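Local coordinates for protein SPI-1 type 3 secretion system secretin (Salmonella enterica subsp. enterica serovar Typhimurium, PDB 4G08) that forms part of the ring-shaped outer-membrane channel of the type III secretion system, the injectisome that delivers bacterial effector proteins into host cells, at residues Leu61-Ser66 with Asn114-Leu119; Ile72-Gly77 with Ser110-Lys115. All coordinates share one frame; numbering follows the deposited sequence.

Both contacts join the N0 domain of this periplasmic part of the secretin to the domain that follows it. Their centres lie about 9 Å apart, and both end on the loop between helix 100-109 and strand 120-121, sharing N114 and K115. On the N0 side, contact 1 starts from helix 58-69 and contact 2 from strand 71-75, which follows that helix in the chain and is an outermost strand of a mixed three-stranded sheet. Along the loop the order is reversed: residues 110-115 face the strand, and residues 114-119 reach the helix. One loop thus meets two consecutive N0 elements, with a probable Y117 OH to W73 N hydrogen bond, and probably helps set the domain arrangement.

Contact 1 of 2, residues Leu61-Ser66 with Asn114-Leu119; sequences LLEKLS and NKNYPL
The E63 carboxylate and the N116 amide approach from opposite directions between helix 58-69 and the loop ahead of strand 120-121, and one hydrogen bond joins them. N116 ND2 donates to E63 OE1 at 3.3 Å, a long bond that is also bent, with an N-H...O angle of 138°. The oxygen is met on its syn side, yet the donor is tilted out of the carboxylate plane, and carboxylate and amide are turned 56° against each other. E63 reaches this far because its chain bends at chi2 (-108°), which brings the carboxylate toward the loop although the CB leaves the helix obliquely to it.

This is the loose part: the nearest CA atoms, those of E63 and N116, are 9.7 Å apart, and just 78 Å² is buried. K115 NZ stands 4.8 Å from E63 OE1, too far for a salt bridge, though its charge may still draw on the carboxylate.

The loop behind the bond is much more compact. Residues N114 to Y117 form a type I beta turn, overlaid by an Asx turn in which N114 OD1 accepts from N116 N at 2.8 Å, in the carbonyl plane. A weak second bond from N116 ND2 to the same oxygen may help to hold the amide that faces E63. N116 CB lies over the centre of the Y117 ring, 3.9 Å above its plane, while Y117 O takes a bond from Y136 OH. On the helix side, S66 OG bonds back to L62 O at 2.7 Å, and its side chain, like that of E63, touches W73. L62 and L65 turn to F27 and F26 of helix 23-30, inside the N0 domain.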
loop_
_atom_site.group_PDB
_atom_site.type_symbol
_atom_site.label_atom_id
_atom_site.label_comp_id
_atom_site.label_asym_id
_atom_site.label_seq_id
_atom_site.Cartn_x
_atom_site.Cartn_y
_atom_site.Cartn_z
ATOM N N LEU A 61 -2.358 -4.223 -14.006
ATOM C CA LEU A 61 -2.546 -5.626 -13.666
ATOM C C LEU A 61 -2.608 -5.825 -12.163
ATOM O O LEU A 61 -3.421 -6.597 -11.660
ATOM C CB LEU A 61 -1.409 -6.459 -14.236
ATOM C CG LEU A 61 -1.647 -7.954 -14.084
ATOM C CD1 LEU A 61 -2.991 -8.331 -14.673
ATOM C CD2 LEU A 61 -0.531 -8.732 -14.748
ATOM N N LEU A 62 -1.710 -5.162 -11.450
ATOM C CA LEU A 62 -1.703 -5.236 -10.004
ATOM C C LEU A 62 -3.028 -4.788 -9.421
ATOM O O LEU A 62 -3.507 -5.363 -8.443
ATOM C CB LEU A 62 -0.591 -4.370 -9.445
ATOM C CG LEU A 62 0.739 -5.092 -9.324
ATOM C CD1 LEU A 62 1.827 -4.080 -9.064
ATOM C CD2 LEU A 62 0.687 -6.099 -8.196
ATOM N N GLU A 63 -3.578 -3.707 -9.956
ATOM C CA GLU A 63 -4.847 -3.216 -9.453
ATOM C C GLU A 63 -5.952 -4.222 -9.709
ATOM O O GLU A 63 -6.768 -4.489 -8.835
ATOM C CB GLU A 63 -5.203 -1.880 -10.085
ATOM C CG GLU A 63 -4.247 -0.770 -9.709
ATOM C CD GLU A 63 -4.863 0.240 -8.759
ATOM O OE1 GLU A 63 -4.113 1.094 -8.238
ATOM O OE2 GLU A 63 -6.100 0.215 -8.570
ATOM N N LYS A 64 -5.973 -4.802 -10.902
ATOM C CA LYS A 64 -7.025 -5.742 -11.234
ATOM C C LYS A 64 -6.909 -7.025 -10.418
ATOM O O LYS A 64 -7.898 -7.518 -9.871
ATOM C CB LYS A 64 -6.982 -6.073 -12.715
ATOM C CG LYS A 64 -8.245 -6.752 -13.183
ATOM C CD LYS A 64 -8.281 -6.860 -14.686
ATOM C CE LYS A 64 -7.777 -8.220 -15.108
ATOM N NZ LYS A 64 -8.097 -8.507 -16.528
ATOM N N LEU A 65 -5.702 -7.567 -10.328
ATOM C CA LEU A 65 -5.506 -8.798 -9.573
ATOM C C LEU A 65 -5.775 -8.585 -8.093
ATOM O O LEU A 65 -6.166 -9.513 -7.387
ATOM C CB LEU A 65 -4.095 -9.345 -9.764
ATOM C CG LEU A 65 -3.802 -9.855 -11.169
ATOM C CD1 LEU A 65 -2.391 -10.402 -11.265
ATOM C CD2 LEU A 65 -4.818 -10.901 -11.593
ATOM N N SER A 66 -5.496 -7.395 -7.587
ATOM C CA SER A 66 -5.760 -7.154 -6.181
ATOM C C SER A 66 -7.256 -7.254 -5.918
ATOM O O SER A 66 -7.677 -7.856 -4.932
ATOM C CB SER A 66 -5.215 -5.805 -5.729
ATOM O OG SER A 66 -3.797 -5.811 -5.756
ATOM N N ASN A 114 -1.030 7.032 -1.052
ATOM C CA ASN A 114 -1.631 6.115 -2.005
ATOM C C ASN A 114 -3.126 6.303 -1.984
ATOM O O ASN A 114 -3.752 6.079 -0.954
ATOM C CB ASN A 114 -1.326 4.679 -1.603
ATOM C CG ASN A 114 -1.795 3.683 -2.629
ATOM O OD1 ASN A 114 -2.970 3.657 -2.996
ATOM N ND2 ASN A 114 -0.878 2.864 -3.112
ATOM N N LYS A 115 -3.705 6.656 -3.127
ATOM C CA LYS A 115 -5.115 6.984 -3.173
ATOM C C LYS A 115 -6.060 5.835 -2.803
ATOM O O LYS A 115 -7.183 6.051 -2.451
ATOM C CB LYS A 115 -5.512 7.541 -4.530
ATOM C CG LYS A 115 -5.389 6.580 -5.636
ATOM C CD LYS A 115 -6.227 6.993 -6.805
ATOM C CE LYS A 115 -5.663 6.447 -8.085
ATOM N NZ LYS A 115 -6.402 5.310 -8.627
ATOM N N ASN A 116 -5.550 4.625 -2.907
ATOM C CA ASN A 116 -6.348 3.446 -2.603
ATOM C C ASN A 116 -6.553 3.271 -1.103
ATOM O O ASN A 116 -7.471 2.572 -0.673
ATOM C CB ASN A 116 -5.684 2.206 -3.190
ATOM C CG ASN A 116 -5.585 2.267 -4.702
ATOM O OD1 ASN A 116 -6.593 2.393 -5.394
ATOM N ND2 ASN A 116 -4.361 2.317 -5.210
ATOM N N TYR A 117 -5.721 3.943 -0.317
ATOM C CA TYR A 117 -5.764 3.811 1.138
ATOM C C TYR A 117 -5.795 5.175 1.809
ATOM O O TYR A 117 -4.820 5.596 2.430
ATOM C CB TYR A 117 -4.574 2.997 1.639
ATOM C CG TYR A 117 -4.323 1.747 0.834
ATOM C CD1 TYR A 117 -5.231 0.699 0.832
ATOM C CD2 TYR A 117 -3.198 1.634 0.044
ATOM C CE1 TYR A 117 -5.027 -0.417 0.043
ATOM C CE2 TYR A 117 -2.997 0.537 -0.760
ATOM C CZ TYR A 117 -3.927 -0.471 -0.782
ATOM O OH TYR A 117 -3.702 -1.555 -1.601
ATOM N N PRO A 118 -6.913 5.890 1.649
ATOM C CA PRO A 118 -7.005 7.283 2.036
ATOM C C PRO A 118 -7.126 7.460 3.539
ATOM O O PRO A 118 -7.497 6.528 4.253
ATOM C CB PRO A 118 -8.286 7.749 1.345
ATOM C CG PRO A 118 -9.128 6.531 1.286
ATOM C CD PRO A 118 -8.162 5.412 1.026
ATOM N N LEU A 119 -6.747 8.638 4.013
ATOM C CA LEU A 119 -6.937 9.010 5.403
ATOM C C LEU A 119 -8.391 9.387 5.608
ATOM O O LEU A 119 -8.970 10.096 4.788
ATOM C CB LEU A 119 -6.064 10.216 5.733
ATOM C CG LEU A 119 -4.636 9.905 6.156
ATOM C CD1 LEU A 119 -4.011 8.843 5.276
ATOM C CD2 LEU A 119 -3.798 11.167 6.145
#

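Contact 2 of 2, residues Ile72-Gly77 with Ser110-Lys115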
loop_
_atom_site.group_PDB
_atom_site.type_symbol
_atom_site.label_atom_id
_atom_site.label_comp_id
_atom_site.label_asym_id
_atom_site.label_seq_id
_atom_site.Cartn_x
_atom_site.Cartn_y
_atom_site.Cartn_z
ATOM N N ILE A 72 -3.654 -6.532 -1.404
ATOM C CA ILE A 72 -3.375 -5.115 -1.306
ATOM C C ILE A 72 -1.892 -4.892 -1.569
ATOM O O ILE A 72 -1.076 -5.777 -1.321
ATOM C CB ILE A 72 -3.744 -4.588 0.093
ATOM C CG1 ILE A 72 -2.997 -5.379 1.166
ATOM C CG2 ILE A 72 -5.235 -4.746 0.328
ATOM C CD1 ILE A 72 -3.378 -5.026 2.591
ATOM N N TRP A 73 -1.567 -3.774 -2.201
ATOM C CA TRP A 73 -0.195 -3.525 -2.615
ATOM C C TRP A 73 0.205 -2.073 -2.457
ATOM O O TRP A 73 -0.639 -1.188 -2.339
ATOM C CB TRP A 73 0.022 -3.969 -4.055
ATOM C CG TRP A 73 -0.707 -3.157 -5.027
ATOM C CD1 TRP A 73 -2.040 -3.185 -5.274
ATOM C CD2 TRP A 73 -0.147 -2.200 -5.924
ATOM N NE1 TRP A 73 -2.357 -2.280 -6.250
ATOM C CE2 TRP A 73 -1.205 -1.684 -6.690
ATOM C CE3 TRP A 73 1.151 -1.751 -6.172
ATOM C CZ2 TRP A 73 -1.006 -0.753 -7.702
ATOM C CZ3 TRP A 73 1.343 -0.796 -7.150
ATOM C CH2 TRP A 73 0.273 -0.316 -7.911
ATOM N N TYR A 74 1.512 -1.863 -2.375
ATOM C CA TYR A 74 2.082 -0.544 -2.197
ATOM C C TYR A 74 3.406 -0.476 -2.946
ATOM O O TYR A 74 4.193 -1.416 -2.909
ATOM C CB TYR A 74 2.308 -0.284 -0.708
ATOM C CG TYR A 74 2.793 1.102 -0.396
ATOM C CD1 TYR A 74 2.064 2.214 -0.782
ATOM C CD2 TYR A 74 4.017 1.302 0.215
ATOM C CE1 TYR A 74 2.504 3.485 -0.493
ATOM C CE2 TYR A 74 4.479 2.571 0.486
ATOM C CZ TYR A 74 3.738 3.658 0.091
ATOM O OH TYR A 74 4.241 4.926 0.276
ATOM N N PHE A 75 3.615 0.606 -3.682
ATOM C CA PHE A 75 4.919 0.910 -4.261
ATOM C C PHE A 75 5.507 2.076 -3.492
ATOM O O PHE A 75 4.875 3.128 -3.397
ATOM C CB PHE A 75 4.751 1.304 -5.729
ATOM C CG PHE A 75 6.002 1.829 -6.365
ATOM C CD1 PHE A 75 7.127 1.037 -6.467
ATOM C CD2 PHE A 75 6.007 3.070 -6.970
ATOM C CE1 PHE A 75 8.265 1.512 -7.082
ATOM C CE2 PHE A 75 7.140 3.552 -7.585
ATOM C CZ PHE A 75 8.272 2.772 -7.639
ATOM N N ASP A 76 6.657 1.871 -2.857
ATOM C CA ASP A 76 7.209 2.893 -1.963
ATOM C C ASP A 76 8.262 3.746 -2.661
ATOM O O ASP A 76 8.901 4.602 -2.043
ATOM C CB ASP A 76 7.785 2.271 -0.692
ATOM C CG ASP A 76 9.066 1.519 -0.940
ATOM O OD1 ASP A 76 9.474 1.414 -2.117
ATOM O OD2 ASP A 76 9.663 1.024 0.039
ATOM N N GLY A 77 8.348 3.576 -3.977
ATOM C CA GLY A 77 9.294 4.306 -4.809
ATOM C C GLY A 77 10.529 3.494 -5.139
ATOM O O GLY A 77 11.197 3.752 -6.140
ATOM N N SER A 110 4.914 14.580 -0.895
ATOM C CA SER A 110 6.050 13.713 -0.691
ATOM C C SER A 110 5.947 12.447 -1.527
ATOM O O SER A 110 6.880 11.648 -1.566
ATOM C CB SER A 110 6.171 13.348 0.783
ATOM O OG SER A 110 5.709 12.029 1.015
ATOM N N GLY A 111 4.807 12.245 -2.169
ATOM C CA GLY A 111 4.647 11.094 -3.044
ATOM C C GLY A 111 4.614 9.774 -2.297
ATOM O O GLY A 111 4.825 8.719 -2.895
ATOM N N LEU A 112 4.269 9.804 -1.017
ATOM C CA LEU A 112 4.110 8.548 -0.294
ATOM C C LEU A 112 2.660 8.134 -0.210
ATOM O O LEU A 112 2.346 7.005 0.172
ATOM C CB LEU A 112 4.696 8.641 1.105
ATOM C CG LEU A 112 6.096 9.227 1.169
ATOM C CD1 LEU A 112 6.159 10.097 2.407
ATOM C CD2 LEU A 112 7.132 8.121 1.231
ATOM N N TYR A 113 1.782 9.096 -0.447
ATOM C CA TYR A 113 0.355 8.879 -0.340
ATOM C C TYR A 113 -0.108 7.912 -1.425
ATOM O O TYR A 113 0.516 7.809 -2.486
ATOM C CB TYR A 113 -0.372 10.213 -0.467
ATOM C CG TYR A 113 -1.863 10.101 -0.422
ATOM C CD1 TYR A 113 -2.527 9.992 0.781
ATOM C CD2 TYR A 113 -2.613 10.143 -1.584
ATOM C CE1 TYR A 113 -3.898 9.944 0.830
ATOM C CE2 TYR A 113 -3.985 10.079 -1.549
ATOM C CZ TYR A 113 -4.622 9.965 -0.338
ATOM O OH TYR A 113 -5.992 9.878 -0.295
ATOM N N ASN A 114 -1.030 7.032 -1.052
ATOM C CA ASN A 114 -1.631 6.115 -2.005
ATOM C C ASN A 114 -3.126 6.303 -1.984
ATOM O O ASN A 114 -3.752 6.079 -0.954
ATOM C CB ASN A 114 -1.326 4.679 -1.603
ATOM C CG ASN A 114 -1.795 3.683 -2.629
ATOM O OD1 ASN A 114 -2.970 3.657 -2.996
ATOM N ND2 ASN A 114 -0.878 2.864 -3.112
ATOM N N LYS A 115 -3.705 6.656 -3.127
ATOM C CA LYS A 115 -5.115 6.984 -3.173
ATOM C C LYS A 115 -6.060 5.835 -2.803
ATOM O O LYS A 115 -7.183 6.051 -2.451
ATOM C CB LYS A 115 -5.512 7.541 -4.530
ATOM C CG LYS A 115 -5.389 6.580 -5.636
ATOM C CD LYS A 115 -6.227 6.993 -6.805
ATOM C CE LYS A 115 -5.663 6.447 -8.085
ATOM N NZ LYS A 115 -6.402 5.310 -8.627
HETATM O O HOH W 1 -1.904 0.568 -4.405
HETATM O O HOH W 2 1.726 2.682 -4.001
HETATM O O HOH W 3 2.655 5.614 -3.824
HETATM O O HOH W 4 4.753 5.964 -4.608
#
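Strand 71-75 runs past the loop that leaves helix 100-109 without pairing with it: the nearest CA atoms, those of Y74 and N114, are 7.6 Å apart, and no direct backbone hydrogen bond crosses. The strand bonds instead to strand 80-84, its neighbour in the N0 sheet, through I72 with Y83 and Y74 with Y81. On the loop side, G111 follows helix 100-109 in a Schellman motif, its positive phi (69°) turning the chain toward L112.

Y74 makes the direct polar approach. With its CG trans to the backbone N (chi1 -175°), the ring extends to the loop and places OH 2.8 Å from L112 O, which lies in the ring plane at its edge; the hydroxyl has another acceptor within reach, so this bond is not certain. L112 CB packs 3.8 Å from Y74 OH. Around them, V135, M139 and Y136 of helix 134-150 touch Y74, drawing the second domain's long helix into this junction between two small alpha/beta domains. N114, its OD1 taken by N116 N, slides past the tyrosine, its ND2 3.8 Å from Y74 CD1 at the ring edge, with amide and ring planes 41° apart.

Waters bridge strand and loop. One molecule accepts from N114 ND2 at 2.8 Å and donates to W73 O, lying over a face of the W73 ring toward its rim. A second accepts from F75 N and, weakly, from N114 ND2. Further along, a water links F75 O to G111 O, donating to each at 3.1 and 3.2 Å.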